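Local coordinates for protein leucine aminopeptidase 2, chloroplastic (Streptomyces sp. BC16019, PDB 5LHJ) that is a manganese-binding aminopeptidase of the M17 family that takes part in bottromycin maturation and probably removes unsubstituted N-terminal amino acids from peptides, at residues A[240-246]-A[306-312]; A[35-39]-A[75-79]; A[268-274]-A[340-344]. One frame throughout, in Å; residues are numbered along the deposited sequence.

In the fold
From the N terminus, the first contact to close along the chain is interaction 2, where 75-79 returns beside 35-39 as a parallel neighbour in the five-stranded sheet of the N-terminal domain. That loop closes before interaction 1 opens, and the centres of interactions 1 and 2 lie about 44 Å apart. Within the catalytic domain interactions 1 and 3 cross: 240-246 comes first, then 268-274, and only then does 306-312 close interaction 1 and 340-344 close interaction 3. Interaction 1 pairs antiparallel strands of the central mixed sheet, whereas interaction 3 joins two loops at the manganese site. Their nearest atoms are about 12 Å apart, so the two contacts do not touch.

Interaction 1 (A[240-246]-A[306-312]); sequences YVELTYD and RVRGHLP
His310 ND1 donates to Glu242 OE2 (3.1 Å) near the imidazole plane but from above the carboxylate plane. From the opposite face of that plane the hydroxyl of Tyr240 donates to the same oxygen, OH to OE2 2.6 Å, and Arg356 adds a salt bridge. A glutamate suits this buried place because its extended chain (chi2 178°) carries one charge to Tyr240, His310 and Arg356 at OE2, with Arg308 near OE1. With an alanine here, Tyr240 and His310 would probably lose their shared acceptor and Arg356 a mate for its charge. Backbone bonds make the pairing tight, as in Gly309 N to Leu243 O at 2.6 Å. Arg308 NE donates to Thr244 OG1 at a very short, somewhat doubtful 2.5 Å, while its NH1 meets Glu242 OE1 by charge only, 3.6 Å apart.

Toward solvent the grip is looser. Asp246 OD2 lies over one face of the Arg306 guanidinium, 3.0 Å from NE, so charge alone holds the pair.

The strands run antiparallel at 167°. Helices 193-207 and 286-301 pack on the face of Val241, Leu243 and Leu311, helix 345-358 covers His310 and Pro312, and strands 210-214 and 255-263 flank the pair.

Interaction 2 (A[35-39]-A[75-79]); sequences AADVV and AVVLN
Asp37 O accepts the N-H of Val76 (N to O 3.0 Å), the first of three backbone bonds that lay the two strands side by side in parallel. Val76 O then accepts from Val39 N at 3.1 Å, and Val39 O from Leu78 N at 2.8 Å, with an N-H...O angle of 169°. Val76 thus bonds to Asp37 and Val39, the residues flanking its partner Val38. Two carbonyls gain a weaker C-H donor as well: Val38 CA lies 3.4 Å from Val76 O, and Val77 CA lies 3.3 Å from Val39 O.

The backbone of Val38 faces the other way and bonds to Thr109 and Arg111, while Val77 bonds to Glu68 on strand 65-69. Asp37 N is paired with Thr109 OG1, and Ala75 N with Ser70 OG. The CB of Asp37 points away from 75-79, and its OD2 accepts from Arg108 N.

Branched aliphatic residues suit the buried face. With Val38 CG1 anti to the backbone N (chi1 -178°), that methyl reaches Leu78 CG at 3.6 Å, and the other methyl, CG2, meets Val76 CB at 4.0 Å. Phe52 and Arg56 of a neighbouring subunit pack on Val76 and Leu78.

The polar links between these segments are all main chain to main chain, so the backbone fixes the register in this N-terminal domain sheet, and the side chains add apolar packing alone.

Interaction 3 (A[268-274]-A[340-344]); sequences GGLSLKP and THTDN
Lys273 runs across the carboxylate of Asp343 at about a right angle. CB stands 4.2 Å from Asp343 OD2; CG comes to 3.5 Å from Asp343 OD1, CD to 4.0 Å and CE to 3.7 Å from that same OD1. The bends at chi3 and chi4 (84° and 80°) then curl the tip back, and NZ closes a salt bridge with Asp343 OD1 at 2.8 Å, on the syn lone pair. NZ has a second carboxylate partner in Asp266. A long, flexible lysine can do this, its methylenes lying against the acid that its amine binds.

Beside it, Thr342 OG1 donates to a lone pair of Gly268 O (2.7 Å) and accepts from Ser271 N (2.8 Å). Ser271 OG in turn accepts from Thr342 N at 3.0 Å, so each hydroxyl accepts from the other residue's backbone N-H. A glycine suits the place of Gly269, where phi is positive and a CB would run into Thr342 OG1. Ser271 CB sits over one face of the His341 imidazole in a CH-pi contact, while ND1 of that ring accepts from Asp343 N, bracing the type I turn from His341 to Asn344.

Asp343 is a ligand of the second manganese ion, absent from this chain; here its OD2 bonds to a glycerol. With Lys261, Asp266, Asp284 and Glu345 as the other manganese ligands, these loops help form the two-metal active site of M17 aminopeptidases.

Interaction 1 (A[240-246]-A[306-312])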
ATOM      1  N   TYR A 240      -2.972 -37.996   6.563  1.00 18.12           N
ATOM      2  CA  TYR A 240      -4.326 -38.165   6.057  1.00 17.62           C
ATOM      3  C   TYR A 240      -5.034 -39.171   6.941  1.00 17.75           C
ATOM      4  O   TYR A 240      -4.492 -40.262   7.186  1.00 18.12           O
ATOM      5  CB  TYR A 240      -4.308 -38.642   4.608  1.00 17.76           C
ATOM      6  CG  TYR A 240      -5.664 -38.895   4.040  1.00 17.69           C
ATOM      7  CD1 TYR A 240      -6.552 -37.842   3.805  1.00 17.77           C
ATOM      8  CD2 TYR A 240      -6.078 -40.188   3.730  1.00 18.01           C
ATOM      9  CE1 TYR A 240      -7.820 -38.076   3.288  1.00 17.97           C
ATOM     10  CE2 TYR A 240      -7.335 -40.435   3.203  1.00 18.28           C
ATOM     11  CZ  TYR A 240      -8.204 -39.381   2.977  1.00 18.20           C
ATOM     12  OH  TYR A 240      -9.450 -39.630   2.448  1.00 18.76           O
ATOM     13  N   VAL A 241      -6.230 -38.808   7.407  1.00 17.46           N
ATOM     14  CA  VAL A 241      -6.989 -39.645   8.348  1.00 17.90           C
ATOM     15  C   VAL A 241      -8.375 -39.949   7.782  1.00 18.21           C
ATOM     16  O   VAL A 241      -9.074 -39.053   7.289  1.00 17.32           O
ATOM     17  CB  VAL A 241      -7.114 -38.990   9.747  1.00 18.03           C
ATOM     18  CG1 VAL A 241      -7.794 -39.945  10.737  1.00 18.33           C
ATOM     19  CG2 VAL A 241      -5.740 -38.605  10.269  1.00 18.16           C
ATOM     20  N   GLU A 242      -8.774 -41.217   7.866  1.00 18.42           N
ATOM     21  CA  GLU A 242     -10.144 -41.611   7.545  1.00 19.42           C
ATOM     22  C   GLU A 242     -10.788 -42.179   8.804  1.00 20.57           C
ATOM     23  O   GLU A 242     -10.194 -43.012   9.499  1.00 20.45           O
ATOM     24  CB  GLU A 242     -10.202 -42.583   6.356  1.00 19.89           C
ATOM     25  CG  GLU A 242     -10.064 -41.840   5.031  1.00 20.04           C
ATOM     26  CD  GLU A 242     -10.060 -42.709   3.785  1.00 20.83           C
ATOM     27  OE1 GLU A 242      -9.881 -43.944   3.884  1.00 21.70           O
ATOM     28  OE2 GLU A 242     -10.213 -42.139   2.682  1.00 20.74           O
ATOM     29  N   LEU A 243     -11.992 -41.698   9.082  1.00 21.65           N
ATOM     30  CA  LEU A 243     -12.669 -41.900  10.364  1.00 23.68           C
ATOM     31  C   LEU A 243     -14.073 -42.335   9.995  1.00 24.55           C
ATOM     32  O   LEU A 243     -14.783 -41.566   9.352  1.00 25.68           O
ATOM     33  CB  LEU A 243     -12.654 -40.566  11.141  1.00 23.90           C
ATOM     34  CG  LEU A 243     -13.246 -40.451  12.542  1.00 24.90           C
ATOM     35  CD1 LEU A 243     -12.439 -41.292  13.507  1.00 25.51           C
ATOM     36  CD2 LEU A 243     -13.267 -39.009  13.024  1.00 24.88           C
ATOM     37  N   THR A 244     -14.480 -43.555  10.355  1.00 25.18           N
ATOM     38  CA  THR A 244     -15.764 -44.104   9.907  1.00 25.85           C
ATOM     39  C   THR A 244     -16.730 -44.511  11.040  1.00 25.68           C
ATOM     40  O   THR A 244     -16.362 -45.282  11.937  1.00 24.50           O
ATOM     41  CB  THR A 244     -15.543 -45.313   8.977  1.00 27.18           C
ATOM     42  OG1 THR A 244     -14.640 -44.945   7.927  1.00 29.46           O
ATOM     43  CG2 THR A 244     -16.843 -45.787   8.363  1.00 27.73           C
ATOM     44  N   TYR A 245     -17.958 -43.995  10.959  1.00 25.33           N
ATOM     45  CA  TYR A 245     -19.073 -44.427  11.800  1.00 26.24           C
ATOM     46  C   TYR A 245     -19.911 -45.438  11.023  1.00 28.25           C
ATOM     47  O   TYR A 245     -20.481 -45.114   9.976  1.00 25.96           O
ATOM     48  CB  TYR A 245     -19.925 -43.238  12.213  1.00 25.79           C
ATOM     49  CG  TYR A 245     -21.210 -43.598  12.937  1.00 26.14           C
ATOM     50  CD1 TYR A 245     -21.187 -44.145  14.225  1.00 26.50           C
ATOM     51  CD2 TYR A 245     -22.453 -43.377  12.340  1.00 26.50           C
ATOM     52  CE1 TYR A 245     -22.366 -44.462  14.886  1.00 27.44           C
ATOM     53  CE2 TYR A 245     -23.635 -43.692  12.997  1.00 27.58           C
ATOM     54  CZ  TYR A 245     -23.589 -44.227  14.270  1.00 28.06           C
ATOM     55  OH  TYR A 245     -24.778 -44.533  14.918  1.00 30.26           O
ATOM     56  N   ASP A 246     -19.983 -46.662  11.547  1.00 31.42           N
ATOM     57  CA  ASP A 246     -20.644 -47.762  10.850  1.00 35.56           C
ATOM     58  C   ASP A 246     -21.447 -48.550  11.868  1.00 37.87           C
ATOM     59  O   ASP A 246     -20.995 -49.595  12.311  1.00 40.48           O
ATOM     60  CB  ASP A 246     -19.583 -48.646  10.160  1.00 37.37           C
ATOM     61  CG  ASP A 246     -20.113 -49.369   8.930  1.00 39.65           C
ATOM     62  OD1 ASP A 246     -21.346 -49.555   8.786  1.00 40.91           O
ATOM     63  OD2 ASP A 246     -19.275 -49.756   8.086  1.00 43.92           O
ATOM     64  N   ARG A 306     -24.369 -44.711   7.685  1.00 31.13           N
ATOM     65  CA  ARG A 306     -22.929 -44.891   7.632  1.00 30.22           C
ATOM     66  C   ARG A 306     -22.304 -43.556   7.223  1.00 27.50           C
ATOM     67  O   ARG A 306     -22.732 -42.960   6.245  1.00 25.70           O
ATOM     68  CB  ARG A 306     -22.576 -45.952   6.609  1.00 32.51           C
ATOM     69  CG  ARG A 306     -21.121 -46.362   6.603  1.00 35.20           C
ATOM     70  CD  ARG A 306     -20.946 -47.516   5.628  1.00 39.43           C
ATOM     71  NE  ARG A 306     -19.597 -48.071   5.655  1.00 43.64           N
ATOM     72  CZ  ARG A 306     -19.132 -48.993   4.802  1.00 48.17           C
ATOM     73  NH1 ARG A 306     -19.902 -49.489   3.825  1.00 49.50           N
ATOM     74  NH2 ARG A 306     -17.874 -49.428   4.927  1.00 50.16           N
ATOM     75  N   VAL A 307     -21.308 -43.102   7.972  1.00 25.63           N
ATOM     76  CA  VAL A 307     -20.643 -41.824   7.682  1.00 24.62           C
ATOM     77  C   VAL A 307     -19.130 -42.006   7.730  1.00 24.85           C
ATOM     78  O   VAL A 307     -18.588 -42.506   8.715  1.00 23.92           O
ATOM     79  CB  VAL A 307     -21.076 -40.705   8.659  1.00 23.89           C
ATOM     80  CG1 VAL A 307     -20.527 -39.357   8.196  1.00 23.11           C
ATOM     81  CG2 VAL A 307     -22.593 -40.640   8.767  1.00 23.98           C
ATOM     82  N   ARG A 308     -18.460 -41.582   6.661  1.00 22.77           N
ATOM     83  CA  ARG A 308     -17.010 -41.621   6.573  1.00 24.83           C
ATOM     84  C   ARG A 308     -16.438 -40.204   6.523  1.00 23.47           C
ATOM     85  O   ARG A 308     -16.815 -39.430   5.651  1.00 24.34           O
ATOM     86  CB  ARG A 308     -16.610 -42.393   5.324  1.00 28.00           C
ATOM     87  CG  ARG A 308     -15.167 -42.220   4.872  1.00 31.51           C
ATOM     88  CD  ARG A 308     -14.118 -42.945   5.688  1.00 33.74           C
ATOM     89  NE  ARG A 308     -14.248 -44.408   5.563  1.00 38.25           N
ATOM     90  CZ  ARG A 308     -13.895 -45.138   4.506  1.00 41.11           C
ATOM     91  NH1 ARG A 308     -13.389 -44.569   3.408  1.00 42.92           N
ATOM     92  NH2 ARG A 308     -14.071 -46.463   4.544  1.00 43.76           N
ATOM     93  N   GLY A 309     -15.498 -39.909   7.414  1.00 21.39           N
ATOM     94  CA  GLY A 309     -14.721 -38.668   7.395  1.00 20.05           C
ATOM     95  C   GLY A 309     -13.398 -38.850   6.670  1.00 19.44           C
ATOM     96  O   GLY A 309     -12.748 -39.895   6.820  1.00 19.76           O
ATOM     97  N   HIS A 310     -13.008 -37.846   5.887  1.00 17.95           N
ATOM     98  CA  HIS A 310     -11.788 -37.847   5.085  1.00 17.72           C
ATOM     99  C   HIS A 310     -11.069 -36.541   5.410  1.00 17.23           C
ATOM    100  O   HIS A 310     -11.609 -35.459   5.141  1.00 16.74           O
ATOM    101  CB  HIS A 310     -12.115 -37.886   3.585  1.00 18.05           C
ATOM    102  CG  HIS A 310     -13.075 -38.966   3.180  1.00 18.65           C
ATOM    103  ND1 HIS A 310     -12.661 -40.173   2.662  1.00 19.59           N
ATOM    104  CD2 HIS A 310     -14.427 -38.997   3.160  1.00 18.83           C
ATOM    105  CE1 HIS A 310     -13.716 -40.910   2.360  1.00 19.76           C
ATOM    106  NE2 HIS A 310     -14.800 -40.213   2.642  1.00 19.91           N
ATOM    107  N   LEU A 311      -9.886 -36.637   6.020  1.00 16.83           N
ATOM    108  CA  LEU A 311      -9.247 -35.496   6.698  1.00 16.69           C
ATOM    109  C   LEU A 311      -7.767 -35.313   6.308  1.00 16.19           C
ATOM    110  O   LEU A 311      -6.878 -35.904   6.920  1.00 16.32           O
ATOM    111  CB  LEU A 311      -9.377 -35.652   8.220  1.00 17.08           C
ATOM    112  CG  LEU A 311     -10.835 -35.807   8.702  1.00 17.54           C
ATOM    113  CD1 LEU A 311     -10.936 -36.599   9.979  1.00 17.92           C
ATOM    114  CD2 LEU A 311     -11.519 -34.453   8.806  1.00 17.20           C
ATOM    115  N   PRO A 312      -7.494 -34.478   5.285  1.00 15.93           N
ATOM    116  CA  PRO A 312      -6.113 -34.120   4.947  1.00 15.80           C
ATOM    117  C   PRO A 312      -5.570 -33.036   5.879  1.00 15.93           C
ATOM    118  O   PRO A 312      -6.209 -31.977   6.042  1.00 15.94           O
ATOM    119  CB  PRO A 312      -6.237 -33.607   3.513  1.00 15.72           C
ATOM    120  CG  PRO A 312      -7.612 -33.014   3.448  1.00 15.54           C
ATOM    121  CD  PRO A 312      -8.463 -33.867   4.355  1.00 15.64           C
TER

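Interaction 2 (A[35-39]-A[75-79])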
ATOM      1  N   ALA A  35     -29.662 -28.137  46.871  1.00 46.35           N
ATOM      2  CA  ALA A  35     -30.442 -26.967  46.370  1.00 44.86           C
ATOM      3  C   ALA A  35     -29.642 -26.157  45.346  1.00 43.32           C
ATOM      4  O   ALA A  35     -28.408 -26.082  45.416  1.00 44.08           O
ATOM      5  CB  ALA A  35     -30.876 -26.070  47.526  1.00 45.42           C
ATOM      6  N   ALA A  36     -30.357 -25.562  44.394  1.00 39.67           N
ATOM      7  CA  ALA A  36     -29.742 -24.684  43.417  1.00 36.66           C
ATOM      8  C   ALA A  36     -29.347 -23.384  44.114  1.00 35.10           C
ATOM      9  O   ALA A  36     -30.130 -22.815  44.865  1.00 35.98           O
ATOM     10  CB  ALA A  36     -30.697 -24.415  42.259  1.00 35.51           C
ATOM     11  N   ASP A  37     -28.122 -22.929  43.883  1.00 33.16           N
ATOM     12  CA  ASP A  37     -27.710 -21.615  44.359  1.00 31.78           C
ATOM     13  C   ASP A  37     -28.394 -20.548  43.523  1.00 28.65           C
ATOM     14  O   ASP A  37     -28.741 -19.501  44.046  1.00 27.75           O
ATOM     15  CB  ASP A  37     -26.197 -21.440  44.269  1.00 33.14           C
ATOM     16  CG  ASP A  37     -25.448 -22.429  45.125  1.00 35.80           C
ATOM     17  OD1 ASP A  37     -25.939 -22.774  46.223  1.00 36.76           O
ATOM     18  OD2 ASP A  37     -24.374 -22.885  44.684  1.00 37.85           O
ATOM     19  N   VAL A  38     -28.565 -20.830  42.226  1.00 26.41           N
ATOM     20  CA  VAL A  38     -29.205 -19.912  41.283  1.00 24.93           C
ATOM     21  C   VAL A  38     -30.262 -20.654  40.456  1.00 23.92           C
ATOM     22  O   VAL A  38     -30.036 -21.786  40.001  1.00 23.07           O
ATOM     23  CB  VAL A  38     -28.166 -19.270  40.327  1.00 24.81           C
ATOM     24  CG1 VAL A  38     -28.835 -18.274  39.377  1.00 24.43           C
ATOM     25  CG2 VAL A  38     -27.067 -18.586  41.114  1.00 25.14           C
ATOM     26  N   VAL A  39     -31.416 -20.011  40.280  1.00 22.83           N
ATOM     27  CA  VAL A  39     -32.481 -20.491  39.401  1.00 22.81           C
ATOM     28  C   VAL A  39     -32.757 -19.411  38.356  1.00 22.60           C
ATOM     29  O   VAL A  39     -32.984 -18.252  38.719  1.00 22.38           O
ATOM     30  CB  VAL A  39     -33.775 -20.768  40.183  1.00 23.26           C
ATOM     31  CG1 VAL A  39     -34.914 -21.143  39.233  1.00 23.42           C
ATOM     32  CG2 VAL A  39     -33.548 -21.870  41.215  1.00 23.77           C
ATOM     33  N   ALA A  75     -31.103 -17.751  48.445  1.00 28.78           N
ATOM     34  CA  ALA A  75     -30.507 -18.057  47.139  1.00 27.23           C
ATOM     35  C   ALA A  75     -30.754 -16.917  46.143  1.00 25.55           C
ATOM     36  O   ALA A  75     -31.138 -15.820  46.546  1.00 25.00           O
ATOM     37  CB  ALA A  75     -31.072 -19.375  46.626  1.00 27.41           C
ATOM     38  N   VAL A  76     -30.519 -17.175  44.856  1.00 24.29           N
ATOM     39  CA  VAL A  76     -30.599 -16.143  43.815  1.00 23.19           C
ATOM     40  C   VAL A  76     -31.565 -16.603  42.722  1.00 22.87           C
ATOM     41  O   VAL A  76     -31.601 -17.789  42.366  1.00 22.75           O
ATOM     42  CB  VAL A  76     -29.199 -15.891  43.204  1.00 22.88           C
ATOM     43  CG1 VAL A  76     -29.251 -14.966  41.986  1.00 22.39           C
ATOM     44  CG2 VAL A  76     -28.239 -15.355  44.262  1.00 23.06           C
ATOM     45  N   VAL A  77     -32.349 -15.657  42.210  1.00 22.45           N
ATOM     46  CA  VAL A  77     -33.196 -15.865  41.042  1.00 22.07           C
ATOM     47  C   VAL A  77     -32.701 -14.936  39.936  1.00 21.51           C
ATOM     48  O   VAL A  77     -32.415 -13.765  40.191  1.00 21.43           O
ATOM     49  CB  VAL A  77     -34.684 -15.597  41.365  1.00 22.68           C
ATOM     50  CG1 VAL A  77     -35.525 -15.457  40.094  1.00 22.96           C
ATOM     51  CG2 VAL A  77     -35.239 -16.703  42.257  1.00 23.26           C
ATOM     52  N   LEU A  78     -32.565 -15.482  38.723  1.00 20.89           N
ATOM     53  CA  LEU A  78     -32.332 -14.683  37.524  1.00 20.77           C
ATOM     54  C   LEU A  78     -33.622 -14.626  36.729  1.00 20.93           C
ATOM     55  O   LEU A  78     -34.148 -15.663  36.327  1.00 21.65           O
ATOM     56  CB  LEU A  78     -31.246 -15.285  36.640  1.00 20.37           C
ATOM     57  CG  LEU A  78     -29.894 -15.601  37.258  1.00 20.23           C
ATOM     58  CD1 LEU A  78     -29.008 -16.231  36.196  1.00 20.30           C
ATOM     59  CD2 LEU A  78     -29.252 -14.374  37.855  1.00 20.19           C
ATOM     60  N   ASN A  79     -34.146 -13.421  36.521  1.00 21.02           N
ATOM     61  CA  ASN A  79     -35.158 -13.219  35.499  1.00 21.38           C
ATOM     62  C   ASN A  79     -34.479 -12.984  34.155  1.00 20.99           C
ATOM     63  O   ASN A  79     -33.628 -12.090  34.024  1.00 19.91           O
ATOM     64  CB  ASN A  79     -36.096 -12.078  35.876  1.00 22.51           C
ATOM     65  CG  ASN A  79     -37.082 -12.485  36.967  1.00 23.22           C
ATOM     66  OD1 ASN A  79     -37.745 -13.531  36.871  1.00 23.97           O
ATOM     67  ND2 ASN A  79     -37.174 -11.677  38.007  1.00 24.37           N
TER

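Interaction 3 (A[268-274]-A[340-344])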
ATOM      1  N   GLY A 268       0.310 -18.726   4.180  1.00 18.96           N
ATOM      2  CA  GLY A 268       0.214 -18.257   2.796  1.00 18.86           C
ATOM      3  C   GLY A 268       1.265 -18.851   1.877  1.00 19.03           C
ATOM      4  O   GLY A 268       1.172 -18.697   0.664  1.00 19.10           O
ATOM      5  N   GLY A 269       2.265 -19.538   2.438  1.00 19.13           N
ATOM      6  CA  GLY A 269       3.380 -20.055   1.634  1.00 19.58           C
ATOM      7  C   GLY A 269       4.229 -18.935   1.061  1.00 20.16           C
ATOM      8  O   GLY A 269       4.211 -17.812   1.578  1.00 20.17           O
ATOM      9  N   LEU A 270       4.935 -19.227  -0.027  1.00 20.62           N
ATOM     10  CA  LEU A 270       5.846 -18.259  -0.651  1.00 22.00           C
ATOM     11  C   LEU A 270       5.157 -16.986  -1.161  1.00 22.27           C
ATOM     12  O   LEU A 270       5.762 -15.910  -1.144  1.00 22.85           O
ATOM     13  CB  LEU A 270       6.598 -18.908  -1.827  1.00 22.52           C
ATOM     14  CG  LEU A 270       7.555 -20.058  -1.536  1.00 23.22           C
ATOM     15  CD1 LEU A 270       8.203 -20.508  -2.836  1.00 23.71           C
ATOM     16  CD2 LEU A 270       8.614 -19.674  -0.519  1.00 23.51           C
ATOM     17  N   SER A 271       3.912 -17.115  -1.620  1.00 22.20           N
ATOM     18  CA  SER A 271       3.152 -15.980  -2.154  1.00 22.75           C
ATOM     19  C   SER A 271       2.704 -14.997  -1.077  1.00 23.92           C
ATOM     20  O   SER A 271       2.388 -13.849  -1.405  1.00 24.13           O
ATOM     21  CB  SER A 271       1.908 -16.451  -2.913  1.00 22.27           C
ATOM     22  OG  SER A 271       2.241 -17.246  -4.034  1.00 21.52           O
ATOM     23  N   LEU A 272       2.645 -15.452   0.180  1.00 24.99           N
ATOM     24  CA  LEU A 272       2.160 -14.666   1.337  1.00 26.17           C
ATOM     25  C   LEU A 272       0.631 -14.485   1.356  1.00 26.92           C
ATOM     26  O   LEU A 272      -0.046 -14.666   0.336  1.00 26.51           O
ATOM     27  CB  LEU A 272       2.839 -13.287   1.432  1.00 27.22           C
ATOM     28  CG  LEU A 272       4.339 -13.164   1.164  1.00 28.05           C
ATOM     29  CD1 LEU A 272       4.764 -11.697   1.211  1.00 28.80           C
ATOM     30  CD2 LEU A 272       5.108 -14.007   2.166  1.00 28.48           C
ATOM     31  N   LYS A 273       0.098 -14.117   2.522  1.00 27.82           N
ATOM     32  CA  LYS A 273      -1.315 -13.740   2.656  1.00 29.65           C
ATOM     33  C   LYS A 273      -1.449 -12.222   2.422  1.00 32.19           C
ATOM     34  O   LYS A 273      -0.461 -11.500   2.543  1.00 32.82           O
ATOM     35  CB  LYS A 273      -1.840 -14.123   4.050  1.00 29.83           C
ATOM     36  CG  LYS A 273      -1.801 -15.630   4.303  1.00 29.48           C
ATOM     37  CD  LYS A 273      -2.616 -16.091   5.501  1.00 29.44           C
ATOM     38  CE  LYS A 273      -4.079 -16.285   5.168  1.00 29.66           C
ATOM     39  NZ  LYS A 273      -4.367 -17.566   4.483  1.00 28.48           N
ATOM     40  N   PRO A 274      -2.655 -11.733   2.070  1.00 37.39           N
ATOM     41  CA  PRO A 274      -2.881 -10.277   1.906  1.00 38.93           C
ATOM     42  C   PRO A 274      -2.641  -9.436   3.158  1.00 40.33           C
ATOM     43  O   PRO A 274      -2.869  -9.914   4.272  1.00 42.56           O
ATOM     44  CB  PRO A 274      -4.354 -10.202   1.509  1.00 39.00           C
ATOM     45  CG  PRO A 274      -4.601 -11.483   0.792  1.00 38.62           C
ATOM     46  CD  PRO A 274      -3.779 -12.516   1.518  1.00 37.71           C
ATOM     47  N   THR A 340      -0.824 -20.882  -9.244  1.00 17.04           N
ATOM     48  CA  THR A 340      -0.603 -19.469  -9.539  1.00 17.13           C
ATOM     49  C   THR A 340      -0.531 -18.588  -8.284  1.00 17.30           C
ATOM     50  O   THR A 340      -0.107 -17.435  -8.374  1.00 17.56           O
ATOM     51  CB  THR A 340      -1.681 -18.950 -10.495  1.00 17.16           C
ATOM     52  OG1 THR A 340      -2.966 -19.208  -9.936  1.00 16.84           O
ATOM     53  CG2 THR A 340      -1.574 -19.665 -11.863  1.00 17.40           C
ATOM     54  N   HIS A 341      -0.953 -19.109  -7.129  1.00 16.84           N
ATOM     55  CA  HIS A 341      -0.828 -18.392  -5.855  1.00 17.38           C
ATOM     56  C   HIS A 341      -0.791 -19.448  -4.753  1.00 16.91           C
ATOM     57  O   HIS A 341      -1.725 -20.244  -4.649  1.00 16.65           O
ATOM     58  CB  HIS A 341      -2.021 -17.410  -5.670  1.00 17.67           C
ATOM     59  CG  HIS A 341      -1.777 -16.331  -4.660  1.00 18.46           C
ATOM     60  ND1 HIS A 341      -1.505 -16.606  -3.341  1.00 18.75           N
ATOM     61  CD2 HIS A 341      -1.765 -14.980  -4.767  1.00 19.38           C
ATOM     62  CE1 HIS A 341      -1.329 -15.477  -2.674  1.00 19.37           C
ATOM     63  NE2 HIS A 341      -1.466 -14.474  -3.521  1.00 19.34           N
ATOM     64  N   THR A 342       0.272 -19.460  -3.944  1.00 17.02           N
ATOM     65  CA  THR A 342       0.436 -20.486  -2.905  1.00 17.07           C
ATOM     66  C   THR A 342      -0.525 -20.343  -1.709  1.00 17.06           C
ATOM     67  O   THR A 342      -0.647 -21.266  -0.911  1.00 16.81           O
ATOM     68  CB  THR A 342       1.887 -20.571  -2.379  1.00 17.44           C
ATOM     69  OG1 THR A 342       2.223 -19.365  -1.682  1.00 17.63           O
ATOM     70  CG2 THR A 342       2.863 -20.824  -3.519  1.00 18.18           C
ATOM     71  N   ASP A 343      -1.173 -19.191  -1.563  1.00 16.88           N
ATOM     72  CA  ASP A 343      -2.215 -18.992  -0.542  1.00 17.32           C
ATOM     73  C   ASP A 343      -3.573 -19.648  -0.874  1.00 17.14           C
ATOM     74  O   ASP A 343      -4.417 -19.768   0.020  1.00 17.47           O
ATOM     75  CB  ASP A 343      -2.403 -17.504  -0.238  1.00 17.97           C
ATOM     76  CG  ASP A 343      -3.186 -17.242   1.050  1.00 18.70           C
ATOM     77  OD1 ASP A 343      -3.037 -17.990   2.042  1.00 18.09           O
ATOM     78  OD2 ASP A 343      -3.960 -16.257   1.075  1.00 19.29           O
ATOM     79  N   ASN A 344      -3.789 -20.106  -2.113  1.00 16.51           N
ATOM     80  CA  ASN A 344      -4.997 -20.881  -2.447  1.00 16.59           C
ATOM     81  C   ASN A 344      -4.683 -22.383  -2.406  1.00 16.66           C
ATOM     82  O   ASN A 344      -4.956 -23.136  -3.352  1.00 16.53           O
ATOM     83  CB  ASN A 344      -5.587 -20.468  -3.797  1.00 16.68           C
ATOM     84  CG  ASN A 344      -6.401 -19.179  -3.721  1.00 16.90           C
ATOM     85  OD1 ASN A 344      -6.565 -18.580  -2.645  1.00 16.85           O
ATOM     86  ND2 ASN A 344      -6.930 -18.753  -4.864  1.00 16.63           N
TER
HETATM   87  O   HOH W   1      -0.062 -12.144  -1.372  1.00 40.81           O